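Local atomic coordinates of protein adenylyltransferase VopS (Vibrio parahaemolyticus, PDB entry 3LET), a protein that transfers AMP from ATP onto a specific threonine of the host Rho GTPases RhoA, Rac and Cdc42, which blocks effector binding and actin assembly in infected cells. Residues Leu205-Asp208 with Asn209-Leu213; Lys195-Thr199 with Asn200-Leu204; Glu114-Ile117 with Asn118-Gln121; Gly104-Ala107 with Ala108-Asn112; Ser22-Glu25 with His26-Leu30. All coordinates share one frame; numbering follows the deposited sequence.

Overall arrangement
All five contacts are local, and the modelled chain is mostly helical, with no strand. Contacts 1 and 2 belong together. Contact 2 is a surface contact at the end of helix 184-199, and contact 1 is the partly buried start of helix 207-217. They meet through Asp203 with Asn209 and Tyr197 with Leu213. Contacts 3, 4 and 5 belong to the N-terminal domain. Contacts 4 and 5 are partly buried. Contact 4 is the short helix 105-111, which leads into helix 113-139 of contact 3, a surface contact. Contacts 1 and 5 use polar side-chain caps. Contact 2 uses an Asx turn, while contacts 3 and 4 rely on backbone bonds and glutamines.

Contact 1: residues Leu205-Asp208 with Asn209-Leu213; sequences LNMD and NLKEL
Asn206 has its CG opposite the backbone N (chi1 176°), while Asn209 carries its CG beside the N (chi1 -72°). These two torsions lay one side-chain amide on the other. The planes are only 6° apart. Asn206 CG and Asn209 CG are 3.6 Å apart, and Asn209 ND2 is also 3.6 Å from Asn206 CB. The arrangement is therefore a stack of two flat amides. Asn209 ND2 bonds to the backbone O of Asp203, just before these residues.

Asn206 is the N-cap of helix 207-217, in the Fic (Fido) domain that carries the adenylyltransferase activity. Asn206 OD1 accepts from Asn209 N at 3.0 Å. The donor stands above the plane of the side-chain amide carbonyl and does not lie on a lone pair. The first turn then closes through the backbone. Leu210 N bonds to Asn206 O at 3.1 Å, and Lys211 N to Met207 O at 2.8 Å. Glu212 N follows with Asp208 O.

Met207 has its chain bent at chi2 and crosses Lys211, where Met207 CE meets Lys211 CG at 4.1 Å. Leu210 and Met207 turn to the protein interior. They pack on Phe277 and on helix 238-255, and Leu210 also reaches Leu288 of helix 281-295. The side chain of Met207 lies about 8 Å from that of Asn281, an ATP site by similarity.

The cap supplies Asn209 N, in the first turn, with an acceptor. Asn206 caps the helix, and the bond to Asn209 N together with the stack probably limits rotation of its amide.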
loop_
_atom_site.group_PDB
_atom_site.type_symbol
_atom_site.label_atom_id
_atom_site.label_comp_id
_atom_site.label_asym_id
_atom_site.label_seq_id
_atom_site.Cartn_x
_atom_site.Cartn_y
_atom_site.Cartn_z
ATOM N N LEU A 205 10.582 11.391 -0.381
ATOM C CA LEU A 205 9.131 11.584 -0.416
ATOM C C LEU A 205 8.639 11.250 -1.812
ATOM O O LEU A 205 8.063 12.089 -2.526
ATOM C CB LEU A 205 8.780 13.032 -0.068
ATOM C CG LEU A 205 9.327 13.406 1.314
ATOM C CD1 LEU A 205 8.892 14.827 1.698
ATOM C CD2 LEU A 205 8.901 12.427 2.370
ATOM N N ASN A 206 8.934 10.024 -2.218
ATOM C CA ASN A 206 8.720 9.604 -3.589
ATOM C C ASN A 206 8.625 8.081 -3.523
ATOM O O ASN A 206 9.614 7.417 -3.221
ATOM C CB ASN A 206 9.885 10.098 -4.452
ATOM C CG ASN A 206 9.792 9.631 -5.888
ATOM O OD1 ASN A 206 9.534 8.463 -6.140
ATOM N ND2 ASN A 206 9.997 10.548 -6.836
ATOM N N MET A 207 7.437 7.510 -3.775
ATOM C CA MET A 207 7.250 6.082 -3.515
ATOM C C MET A 207 8.094 5.248 -4.479
ATOM O O MET A 207 8.575 4.164 -4.105
ATOM C CB MET A 207 5.749 5.712 -3.616
ATOM C CG MET A 207 5.412 4.289 -3.228
ATOM S SD MET A 207 5.830 3.962 -1.503
ATOM C CE MET A 207 5.500 2.207 -1.401
ATOM N N ASP A 208 8.277 5.724 -5.705
ATOM C CA ASP A 208 9.116 4.985 -6.654
ATOM C C ASP A 208 10.540 4.874 -6.093
ATOM O O ASP A 208 11.168 3.812 -6.148
ATOM C CB ASP A 208 9.182 5.693 -7.998
ATOM C CG ASP A 208 7.980 5.404 -8.877
ATOM O OD1 ASP A 208 7.232 4.459 -8.571
ATOM O OD2 ASP A 208 7.795 6.118 -9.889
ATOM N N ASN A 209 11.051 5.971 -5.556
ATOM C CA ASN A 209 12.397 5.943 -4.976
ATOM C C ASN A 209 12.461 4.979 -3.800
ATOM O O ASN A 209 13.457 4.286 -3.601
ATOM C CB ASN A 209 12.839 7.332 -4.519
ATOM C CG ASN A 209 13.150 8.261 -5.681
ATOM O OD1 ASN A 209 13.186 7.850 -6.842
ATOM N ND2 ASN A 209 13.360 9.530 -5.372
ATOM N N LEU A 210 11.413 4.959 -2.990
ATOM C CA LEU A 210 11.398 4.046 -1.842
ATOM C C LEU A 210 11.324 2.590 -2.301
ATOM O O LEU A 210 11.899 1.698 -1.679
ATOM C CB LEU A 210 10.219 4.319 -0.913
ATOM C CG LEU A 210 10.186 5.651 -0.177
ATOM C CD1 LEU A 210 9.184 5.549 0.992
ATOM C CD2 LEU A 210 11.553 6.013 0.343
ATOM N N LYS A 211 10.601 2.320 -3.373
ATOM C CA LYS A 211 10.527 0.924 -3.834
ATOM C C LYS A 211 11.899 0.473 -4.344
ATOM O O LYS A 211 12.290 -0.684 -4.172
ATOM C CB LYS A 211 9.466 0.774 -4.925
ATOM C CG LYS A 211 8.050 0.937 -4.329
ATOM C CD LYS A 211 6.983 1.043 -5.421
ATOM C CE LYS A 211 6.760 -0.301 -6.086
ATOM N NZ LYS A 211 5.423 -0.376 -6.735
ATOM N N GLU A 212 12.632 1.386 -4.960
ATOM C CA GLU A 212 13.981 1.056 -5.442
ATOM C C GLU A 212 14.926 0.772 -4.279
ATOM O O GLU A 212 15.678 -0.191 -4.301
ATOM C CB GLU A 212 14.550 2.173 -6.294
ATOM C CG GLU A 212 13.807 2.373 -7.590
ATOM C CD GLU A 212 14.454 3.441 -8.460
ATOM O OE1 GLU A 212 15.706 3.423 -8.582
ATOM O OE2 GLU A 212 13.703 4.289 -9.005
ATOM N N LEU A 213 14.867 1.594 -3.247
ATOM C CA LEU A 213 15.683 1.349 -2.049
ATOM C C LEU A 213 15.293 0.016 -1.426
ATOM O O LEU A 213 16.139 -0.803 -1.110
ATOM C CB LEU A 213 15.494 2.480 -1.034
ATOM C CG LEU A 213 16.136 2.251 0.341
ATOM C CD1 LEU A 213 17.651 1.938 0.234
ATOM C CD2 LEU A 213 15.883 3.484 1.232
#

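Contact 2: residues Lys195-Thr199 with Asn200-Leu204; sequences KEYAT and NGKDL
Past helix 184-199 the chain leaves helical geometry at Gly201, which has a positive phi of 60°. Glu196 O and Asn200 N are 3.0 Å apart just before it.

The side chain of Asn200 folds back over Tyr197. Its CG stands between its own backbone N and carbonyl carbon (chi1 69°). This brings ND2 over one face of the Tyr197 ring. Asn200 ND2 lies 3.5 Å above the plane of the Tyr197 ring, over its centre, and the amide is tilted 65° from the ring. The nitrogen thus rests on the aromatic face while the amide stands steeply to it.

The other end of the amide makes an Asx turn. Asn200 OD1 accepts from Lys202 N at 2.9 Å, and the donor sits above the plane of the side-chain carbonyl. This turn carries the chain away from the helix end toward helix 207-217. Lys202 then comes back to the ring obliquely, with Lys202 CD 4.1 Å from Tyr197 CE2.

A water ties Asn200 to the helix. It accepts from Asn200 ND2 at 2.9 Å and donates to Glu196 OE2 at 2.6 Å. The same OE2 forms a salt bridge with Arg216. The buried Tyr197 ring packs on Leu213 and on Ile291 of helix 281-295. Arg295 NH2 of that helix bonds to the backbone O of both Tyr197 and Lys202.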
loop_
_atom_site.group_PDB
_atom_site.type_symbol
_atom_site.label_atom_id
_atom_site.label_comp_id
_atom_site.label_asym_id
_atom_site.label_seq_id
_atom_site.Cartn_x
_atom_site.Cartn_y
_atom_site.Cartn_z
ATOM N N LYS A 195 25.141 4.650 3.730
ATOM C CA LYS A 195 26.121 5.650 3.300
ATOM C C LYS A 195 25.725 6.239 1.966
ATOM O O LYS A 195 25.840 7.449 1.726
ATOM C CB LYS A 195 27.513 5.017 3.171
ATOM C CG LYS A 195 28.102 4.583 4.517
ATOM C CD LYS A 195 29.546 4.110 4.310
ATOM C CE LYS A 195 29.996 3.151 5.377
ATOM N NZ LYS A 195 30.195 3.825 6.676
ATOM N N GLU A 196 25.302 5.356 1.074
ATOM C CA GLU A 196 24.880 5.776 -0.260
ATOM C C GLU A 196 23.709 6.783 -0.230
ATOM O O GLU A 196 23.776 7.840 -0.857
ATOM C CB GLU A 196 24.514 4.539 -1.090
ATOM C CG GLU A 196 24.136 4.876 -2.531
ATOM C CD GLU A 196 23.839 3.635 -3.367
ATOM O OE1 GLU A 196 24.259 2.523 -2.987
ATOM O OE2 GLU A 196 23.194 3.772 -4.417
ATOM N N TYR A 197 22.631 6.466 0.488
ATOM C CA TYR A 197 21.504 7.403 0.566
ATOM C C TYR A 197 21.770 8.615 1.470
ATOM O O TYR A 197 21.107 9.642 1.372
ATOM C CB TYR A 197 20.218 6.678 0.993
ATOM C CG TYR A 197 19.608 5.966 -0.197
ATOM C CD1 TYR A 197 20.220 4.838 -0.739
ATOM C CD2 TYR A 197 18.463 6.453 -0.813
ATOM C CE1 TYR A 197 19.686 4.195 -1.853
ATOM C CE2 TYR A 197 17.905 5.808 -1.931
ATOM C CZ TYR A 197 18.522 4.676 -2.438
ATOM O OH TYR A 197 17.992 4.026 -3.543
ATOM N N ALA A 198 22.749 8.520 2.345
ATOM C CA ALA A 198 23.083 9.691 3.146
ATOM C C ALA A 198 23.645 10.798 2.245
ATOM O O ALA A 198 23.501 11.987 2.540
ATOM C CB ALA A 198 24.093 9.323 4.217
ATOM N N THR A 199 24.258 10.393 1.134
ATOM C CA THR A 199 25.008 11.322 0.302
ATOM C C THR A 199 24.465 11.480 -1.120
ATOM O O THR A 199 24.972 12.307 -1.871
ATOM C CB THR A 199 26.499 10.876 0.203
ATOM O OG1 THR A 199 26.591 9.611 -0.470
ATOM C CG2 THR A 199 27.088 10.720 1.583
ATOM N N ASN A 200 23.449 10.717 -1.512
ATOM C CA ASN A 200 23.072 10.721 -2.928
ATOM C C ASN A 200 22.016 11.743 -3.292
ATOM O O ASN A 200 21.650 11.850 -4.457
ATOM C CB ASN A 200 22.665 9.324 -3.421
ATOM C CG ASN A 200 21.364 8.842 -2.828
ATOM O OD1 ASN A 200 20.724 9.536 -2.035
ATOM N ND2 ASN A 200 20.961 7.629 -3.206
ATOM N N GLY A 201 21.548 12.514 -2.317
ATOM C CA GLY A 201 20.480 13.473 -2.562
ATOM C C GLY A 201 19.143 12.918 -3.069
ATOM O O GLY A 201 18.316 13.659 -3.576
ATOM N N LYS A 202 18.882 11.627 -2.934
ATOM C CA LYS A 202 17.632 11.117 -3.494
ATOM C C LYS A 202 16.431 11.503 -2.629
ATOM O O LYS A 202 16.467 11.393 -1.411
ATOM C CB LYS A 202 17.682 9.597 -3.729
ATOM C CG LYS A 202 18.039 9.289 -5.180
ATOM C CD LYS A 202 18.062 7.812 -5.506
ATOM C CE LYS A 202 18.529 7.593 -6.941
ATOM N NZ LYS A 202 18.438 6.166 -7.370
ATOM N N ASP A 203 15.363 11.943 -3.283
ATOM C CA ASP A 203 14.152 12.348 -2.590
ATOM C C ASP A 203 13.462 11.148 -1.951
ATOM O O ASP A 203 13.106 10.210 -2.649
ATOM C CB ASP A 203 13.200 13.006 -3.588
ATOM C CG ASP A 203 11.999 13.667 -2.910
ATOM O OD1 ASP A 203 11.914 13.654 -1.657
ATOM O OD2 ASP A 203 11.139 14.217 -3.633
ATOM N N LEU A 204 13.278 11.183 -0.630
ATOM C CA LEU A 204 12.610 10.115 0.089
ATOM C C LEU A 204 11.092 10.218 -0.024
ATOM O O LEU A 204 10.388 9.235 0.215
ATOM C CB LEU A 204 12.991 10.168 1.576
ATOM C CG LEU A 204 14.506 10.141 1.839
ATOM C CD1 LEU A 204 14.770 10.145 3.325
ATOM C CD2 LEU A 204 15.127 8.906 1.169
HETATM O O HOH W 1 22.589 6.201 -5.188
#

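Contact 3: residues Glu114-Ile117 with Asn118-Gln121; sequences EVRI and NQMQ
Ile117 O takes two donors from Gln121. Gln121 N lies 3.0 Å from Ile117 O, in the regular helical bond. Gln121 NE2 adds a weak bond to Ile117 O at 3.5 Å. The extended Gln121 chain ends in an amide turned back (chi3 85°), which brings NE2 round to this oxygen. Gln121 NE2 also lies against the methyl Ile117 CG2, at 3.6 Å, so one nitrogen meets both the carbonyl and the side chain of the same residue.

These residues form the first turns of helix 113-139, the longest helix of the chain, in the N-terminal domain of VopS. Three further backbone bonds run four residues back: Asn118 N to Glu114 O, Gln119 N to Val115 O and Met120 N to Arg116 O.

On another side of the helix, Gln119 lies alongside Val115 and points the same way. Gln119 OE1 is 3.7 Å from Val115 CG1. Nearer still, Gln119 OE1 is 3.4 Å from Arg116 CD. The approach to the guanidinium is oblique, with the two flat groups 79° apart. The charged end of Arg116 is held elsewhere, by a bond from NH1 to the backbone O of Tyr102.

Asn118 CG lies 3.2 Å from Glu114 O, beyond the oxygen. Met120 is buried. Its bent chain brings Met120 CE to 3.6 Å from Arg116 O. It also packs on Met69 and Met73 of helix 58-75 and on Val98, Val99 and Tyr102 of helix 88-102. Ile117 touches Val72 of helix 58-75.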
loop_
_atom_site.group_PDB
_atom_site.type_symbol
_atom_site.label_atom_id
_atom_site.label_comp_id
_atom_site.label_asym_id
_atom_site.label_seq_id
_atom_site.Cartn_x
_atom_site.Cartn_y
_atom_site.Cartn_z
ATOM N N GLU A 114 -25.872 -8.461 -8.311
ATOM C CA GLU A 114 -26.102 -7.436 -7.279
ATOM C C GLU A 114 -25.656 -7.935 -5.918
ATOM O O GLU A 114 -25.153 -7.165 -5.116
ATOM C CB GLU A 114 -27.581 -7.005 -7.234
ATOM C CG GLU A 114 -27.998 -6.173 -8.448
ATOM C CD GLU A 114 -29.453 -5.727 -8.409
ATOM O OE1 GLU A 114 -30.047 -5.694 -7.306
ATOM O OE2 GLU A 114 -30.004 -5.401 -9.485
ATOM N N VAL A 115 -25.853 -9.222 -5.656
ATOM C CA VAL A 115 -25.362 -9.818 -4.419
ATOM C C VAL A 115 -23.841 -9.656 -4.340
ATOM O O VAL A 115 -23.306 -9.249 -3.317
ATOM C CB VAL A 115 -25.726 -11.306 -4.338
ATOM C CG1 VAL A 115 -24.995 -11.972 -3.195
ATOM C CG2 VAL A 115 -27.232 -11.461 -4.176
ATOM N N ARG A 116 -23.153 -9.942 -5.443
ATOM C CA ARG A 116 -21.688 -9.824 -5.476
ATOM C C ARG A 116 -21.257 -8.375 -5.295
ATOM O O ARG A 116 -20.302 -8.113 -4.593
ATOM C CB ARG A 116 -21.116 -10.378 -6.793
ATOM C CG ARG A 116 -21.337 -11.911 -6.981
ATOM C CD ARG A 116 -20.815 -12.710 -5.788
ATOM N NE ARG A 116 -21.049 -14.146 -5.931
ATOM C CZ ARG A 116 -20.107 -15.084 -5.861
ATOM N NH1 ARG A 116 -18.840 -14.766 -5.628
ATOM N NH2 ARG A 116 -20.435 -16.358 -6.012
ATOM N N ILE A 117 -21.945 -7.437 -5.940
ATOM C CA ILE A 117 -21.551 -6.037 -5.853
ATOM C C ILE A 117 -21.737 -5.534 -4.417
ATOM O O ILE A 117 -20.892 -4.788 -3.872
ATOM C CB ILE A 117 -22.330 -5.189 -6.859
ATOM C CG1 ILE A 117 -21.825 -5.478 -8.281
ATOM C CG2 ILE A 117 -22.197 -3.697 -6.550
ATOM C CD1 ILE A 117 -22.801 -5.050 -9.355
ATOM N N ASN A 118 -22.807 -5.985 -3.781
ATOM C CA ASN A 118 -23.049 -5.631 -2.393
ATOM C C ASN A 118 -22.006 -6.207 -1.469
ATOM O O ASN A 118 -21.520 -5.516 -0.587
ATOM C CB ASN A 118 -24.443 -6.100 -1.962
ATOM C CG ASN A 118 -25.537 -5.236 -2.532
ATOM O OD1 ASN A 118 -25.268 -4.218 -3.163
ATOM N ND2 ASN A 118 -26.784 -5.627 -2.300
ATOM N N GLN A 119 -21.647 -7.471 -1.668
ATOM C CA GLN A 119 -20.620 -8.099 -0.851
ATOM C C GLN A 119 -19.287 -7.388 -1.008
ATOM O O GLN A 119 -18.573 -7.194 -0.033
ATOM C CB GLN A 119 -20.468 -9.580 -1.197
ATOM C CG GLN A 119 -21.699 -10.396 -0.799
ATOM C CD GLN A 119 -21.694 -11.791 -1.372
ATOM O OE1 GLN A 119 -21.319 -11.998 -2.522
ATOM N NE2 GLN A 119 -22.120 -12.760 -0.571
ATOM N N MET A 120 -18.949 -7.013 -2.235
ATOM C CA MET A 120 -17.680 -6.332 -2.475
ATOM C C MET A 120 -17.662 -4.911 -1.895
ATOM O O MET A 120 -16.609 -4.402 -1.508
ATOM C CB MET A 120 -17.333 -6.349 -3.956
ATOM C CG MET A 120 -16.926 -7.746 -4.401
ATOM S SD MET A 120 -16.375 -7.825 -6.095
ATOM C CE MET A 120 -17.806 -7.215 -6.965
ATOM N N GLN A 121 -18.810 -4.253 -1.821
ATOM C CA GLN A 121 -18.837 -2.962 -1.122
ATOM C C GLN A 121 -18.550 -3.147 0.350
ATOM O O GLN A 121 -17.926 -2.277 0.971
ATOM C CB GLN A 121 -20.178 -2.245 -1.309
ATOM C CG GLN A 121 -20.332 -1.691 -2.718
ATOM C CD GLN A 121 -21.676 -1.040 -2.948
ATOM O OE1 GLN A 121 -21.882 0.143 -2.640
ATOM N NE2 GLN A 121 -22.612 -1.814 -3.471
#

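Contact 4: residues Gly104-Ala107 with Ala108-Asn112; sequences GGVA and AAQKN
The amide of Gln110 is the flat side-chain group that meets residues 104-107. It comes by its oxygen. Gln110 OE1 sits 3.6 Å from Ala107 CA and 3.9 Å from Val106 CG1. Gln110 CG lies 3.4 Å from Val106 O. With CG beside the backbone N (chi1 -74°), the chain is laid back over the preceding turn, where OE1 meets those carbons and, without a bond, Val106 O.

Two glycines open this turn. Gly104 has positive phi (81°) just after helix 88-102, and Gly105 follows with positive phi too. Gly104 brings no side chain, and Ala108 CB comes within 3.4 Å of Gly104 O. Ala108 N bonds to Gly104 O at 3.2 Å, from above the carbonyl plane.

The segment is the short helix 105-111, which links helix 88-102 to helix 113-139 in the N-terminal domain. Its backbone bonds keep the four-residue step: Ala109 N to Gly105 O, and Gln110 N to Val106 O at 3.0 Å. Ala107 O accepts from Lys111 N. It also takes a weak second bond from Gln110 N. Asn112 N closes back on Ala108 O, and Asn112 then leaves the helical path.

Val106 packs on Val54 of helix 51-56 and on Leu61 and Ser62 of helix 58-75. Gln110 also touches Val54. Its side chain lies about 5 Å from that of Leu49, part of an ATP site assigned by similarity.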
loop_
_atom_site.group_PDB
_atom_site.type_symbol
_atom_site.label_atom_id
_atom_site.label_comp_id
_atom_site.label_asym_id
_atom_site.label_seq_id
_atom_site.Cartn_x
_atom_site.Cartn_y
_atom_site.Cartn_z
ATOM N N GLY A 104 -17.026 -13.723 -8.384
ATOM C CA GLY A 104 -17.715 -14.958 -8.760
ATOM C C GLY A 104 -17.764 -15.258 -10.253
ATOM O O GLY A 104 -18.490 -16.173 -10.682
ATOM N N GLY A 105 -17.005 -14.515 -11.054
ATOM C CA GLY A 105 -16.872 -14.817 -12.483
ATOM C C GLY A 105 -18.156 -14.780 -13.299
ATOM O O GLY A 105 -19.133 -14.105 -12.955
ATOM N N VAL A 106 -18.155 -15.502 -14.410
ATOM C CA VAL A 106 -19.277 -15.437 -15.330
ATOM C C VAL A 106 -20.534 -15.973 -14.651
ATOM O O VAL A 106 -21.607 -15.418 -14.821
ATOM C CB VAL A 106 -18.975 -16.237 -16.594
ATOM C CG1 VAL A 106 -20.229 -16.354 -17.501
ATOM C CG2 VAL A 106 -17.836 -15.582 -17.331
ATOM N N ALA A 107 -20.398 -17.056 -13.891
ATOM C CA ALA A 107 -21.565 -17.712 -13.306
ATOM C C ALA A 107 -22.313 -16.780 -12.353
ATOM O O ALA A 107 -23.528 -16.713 -12.363
ATOM C CB ALA A 107 -21.156 -18.994 -12.601
ATOM N N ALA A 108 -21.592 -16.054 -11.514
ATOM C CA ALA A 108 -22.241 -15.094 -10.635
ATOM C C ALA A 108 -22.790 -13.905 -11.409
ATOM O O ALA A 108 -23.813 -13.368 -11.036
ATOM C CB ALA A 108 -21.289 -14.624 -9.538
ATOM N N ALA A 109 -22.131 -13.487 -12.488
ATOM C CA ALA A 109 -22.669 -12.395 -13.297
ATOM C C ALA A 109 -24.026 -12.784 -13.888
ATOM O O ALA A 109 -24.907 -11.946 -14.058
ATOM C CB ALA A 109 -21.706 -12.022 -14.410
ATOM N N GLN A 110 -24.184 -14.059 -14.221
ATOM C CA GLN A 110 -25.434 -14.545 -14.787
ATOM C C GLN A 110 -26.511 -14.613 -13.723
ATOM O O GLN A 110 -27.668 -14.245 -13.960
ATOM C CB GLN A 110 -25.230 -15.963 -15.312
ATOM C CG GLN A 110 -24.436 -16.090 -16.592
ATOM C CD GLN A 110 -24.224 -17.558 -16.918
ATOM O OE1 GLN A 110 -23.395 -18.227 -16.316
ATOM N NE2 GLN A 110 -24.996 -18.065 -17.839
ATOM N N LYS A 111 -26.116 -15.091 -12.548
ATOM C CA LYS A 111 -27.068 -15.507 -11.510
ATOM C C LYS A 111 -27.434 -14.432 -10.482
ATOM O O LYS A 111 -28.597 -14.310 -10.105
ATOM C CB LYS A 111 -26.530 -16.740 -10.774
ATOM C CG LYS A 111 -26.686 -18.040 -11.544
ATOM C CD LYS A 111 -26.329 -19.228 -10.675
ATOM C CE LYS A 111 -26.992 -20.502 -11.165
ATOM N NZ LYS A 111 -26.836 -21.613 -10.186
ATOM N N ASN A 112 -26.460 -13.678 -9.979
ATOM C CA ASN A 112 -26.779 -12.705 -8.948
ATOM C C ASN A 112 -25.735 -11.606 -8.825
ATOM O O ASN A 112 -25.071 -11.491 -7.784
ATOM C CB ASN A 112 -26.938 -13.418 -7.594
ATOM C CG ASN A 112 -25.601 -13.906 -7.010
ATOM O OD1 ASN A 112 -24.615 -14.096 -7.729
ATOM N ND2 ASN A 112 -25.574 -14.107 -5.695
#

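Contact 5: residues Ser22-Glu25 with His26-Leu30; sequences SSVE and HGQML
Residues 22-30 form the N-cap and turns of helix 23-30, in the N-terminal domain of VopS. His26 N bonds to Ser22 O at 3.2 Å, in the carbonyl plane. Gly27 N follows with Ser23 O, Gln28 N with Val24 O, and Met29 N with Glu25 O, each four residues back.

Ser22 is the N-cap. Ser22 OG accepts from Val24 N at 3.2 Å, with an N-H...O angle of 143°. Ser22 OG also donates to Glu25 OE1 at 2.7 Å, on the syn side, somewhat out of the carboxylate plane. One hydroxyl thus caps the helix and holds the glutamate. The Glu25 chain is bent at chi2 (81°), which turns its carboxylate back over the first turn toward Ser22. If ionised, the carboxylate would probably interact favourably with the positive N-terminal end of the helix dipole.

Gln28 lies one turn on from Val24, its side chain crossing that of Val24. Gln28 CG comes to 3.1 Å from Val24 O, and Gln28 NE2 to 3.9 Å from Val24 CG1. Gln28 and Glu25 run side by side, pointing the same way, with amide and carboxylate planes 80° apart. Gln28 OE1 is 4.2 Å from Glu25 CG. Gln28 NE2 has its polar partner in the backbone O of Leu36.

Helix 23-30 lies against helix 58-75. Ser23 OG bonds to Glu71, and the imidazole of His26 bonds through NE2 to Glu60. His26 also packs on Leu64 there and on Arg17 and Leu18 of helix 14-18. Val24 and Ser23 touch Pro39, at the start of helix 39-45.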
loop_
_atom_site.group_PDB
_atom_site.type_symbol
_atom_site.label_atom_id
_atom_site.label_comp_id
_atom_site.label_asym_id
_atom_site.label_seq_id
_atom_site.Cartn_x
_atom_site.Cartn_y
_atom_site.Cartn_z
ATOM N N SER A 22 -14.035 0.944 -22.430
ATOM C CA SER A 22 -14.661 0.438 -21.205
ATOM C C SER A 22 -15.529 -0.779 -21.481
ATOM O O SER A 22 -15.733 -1.169 -22.643
ATOM C CB SER A 22 -15.526 1.521 -20.567
ATOM O OG SER A 22 -16.769 1.634 -21.231
ATOM N N SER A 23 -16.084 -1.349 -20.415
ATOM C CA SER A 23 -16.913 -2.537 -20.546
ATOM C C SER A 23 -18.193 -2.239 -21.317
ATOM O O SER A 23 -18.790 -3.139 -21.898
ATOM C CB SER A 23 -17.273 -3.085 -19.162
ATOM O OG SER A 23 -18.178 -2.213 -18.479
ATOM N N VAL A 24 -18.625 -0.983 -21.312
ATOM C CA VAL A 24 -19.873 -0.636 -21.979
ATOM C C VAL A 24 -19.746 -0.850 -23.491
ATOM O O VAL A 24 -20.560 -1.548 -24.094
ATOM C CB VAL A 24 -20.271 0.818 -21.666
ATOM C CG1 VAL A 24 -21.434 1.264 -22.553
ATOM C CG2 VAL A 24 -20.597 0.968 -20.150
ATOM N N GLU A 25 -18.714 -0.279 -24.104
ATOM C CA GLU A 25 -18.520 -0.471 -25.544
ATOM C C GLU A 25 -18.216 -1.929 -25.868
ATOM O O GLU A 25 -18.693 -2.455 -26.872
ATOM C CB GLU A 25 -17.381 0.411 -26.073
ATOM C CG GLU A 25 -17.671 1.902 -26.037
ATOM C CD GLU A 25 -17.440 2.526 -24.666
ATOM O OE1 GLU A 25 -16.637 1.976 -23.881
ATOM O OE2 GLU A 25 -18.052 3.580 -24.380
ATOM N N HIS A 26 -17.407 -2.576 -25.033
ATOM C CA HIS A 26 -17.115 -4.010 -25.192
ATOM C C HIS A 26 -18.394 -4.863 -25.193
ATOM O O HIS A 26 -18.600 -5.700 -26.073
ATOM C CB HIS A 26 -16.177 -4.475 -24.067
ATOM C CG HIS A 26 -15.687 -5.880 -24.219
ATOM N ND1 HIS A 26 -14.515 -6.321 -23.641
ATOM C CD2 HIS A 26 -16.203 -6.946 -24.877
ATOM C CE1 HIS A 26 -14.330 -7.597 -23.933
ATOM N NE2 HIS A 26 -15.339 -8.000 -24.687
ATOM N N GLY A 27 -19.246 -4.667 -24.193
ATOM C CA GLY A 27 -20.517 -5.359 -24.119
ATOM C C GLY A 27 -21.392 -5.017 -25.316
ATOM O O GLY A 27 -21.983 -5.906 -25.927
ATOM N N GLN A 28 -21.483 -3.733 -25.653
ATOM C CA GLN A 28 -22.281 -3.312 -26.804
ATOM C C GLN A 28 -21.878 -4.111 -28.025
ATOM O O GLN A 28 -22.733 -4.542 -28.806
ATOM C CB GLN A 28 -22.069 -1.826 -27.103
ATOM C CG GLN A 28 -22.798 -0.858 -26.177
ATOM C CD GLN A 28 -22.440 0.571 -26.511
ATOM O OE1 GLN A 28 -21.492 0.818 -27.252
ATOM N NE2 GLN A 28 -23.189 1.514 -25.983
ATOM N N MET A 29 -20.574 -4.304 -28.196
ATOM C CA MET A 29 -20.059 -5.010 -29.364
ATOM C C MET A 29 -20.321 -6.515 -29.280
ATOM O O MET A 29 -20.763 -7.123 -30.250
ATOM C CB MET A 29 -18.559 -4.748 -29.527
ATOM C CG MET A 29 -18.226 -3.308 -29.894
ATOM S SD MET A 29 -16.464 -2.996 -30.121
ATOM C CE MET A 29 -16.111 -3.987 -31.572
ATOM N N LEU A 30 -20.062 -7.115 -28.122
ATOM C CA LEU A 30 -20.176 -8.571 -27.969
ATOM C C LEU A 30 -21.630 -9.010 -27.953
ATOM O O LEU A 30 -21.977 -10.051 -28.504
ATOM C CB LEU A 30 -19.491 -9.041 -26.680
ATOM C CG LEU A 30 -19.498 -10.558 -26.419
ATOM C CD1 LEU A 30 -18.860 -11.349 -27.586
ATOM C CD2 LEU A 30 -18.797 -10.876 -25.112
#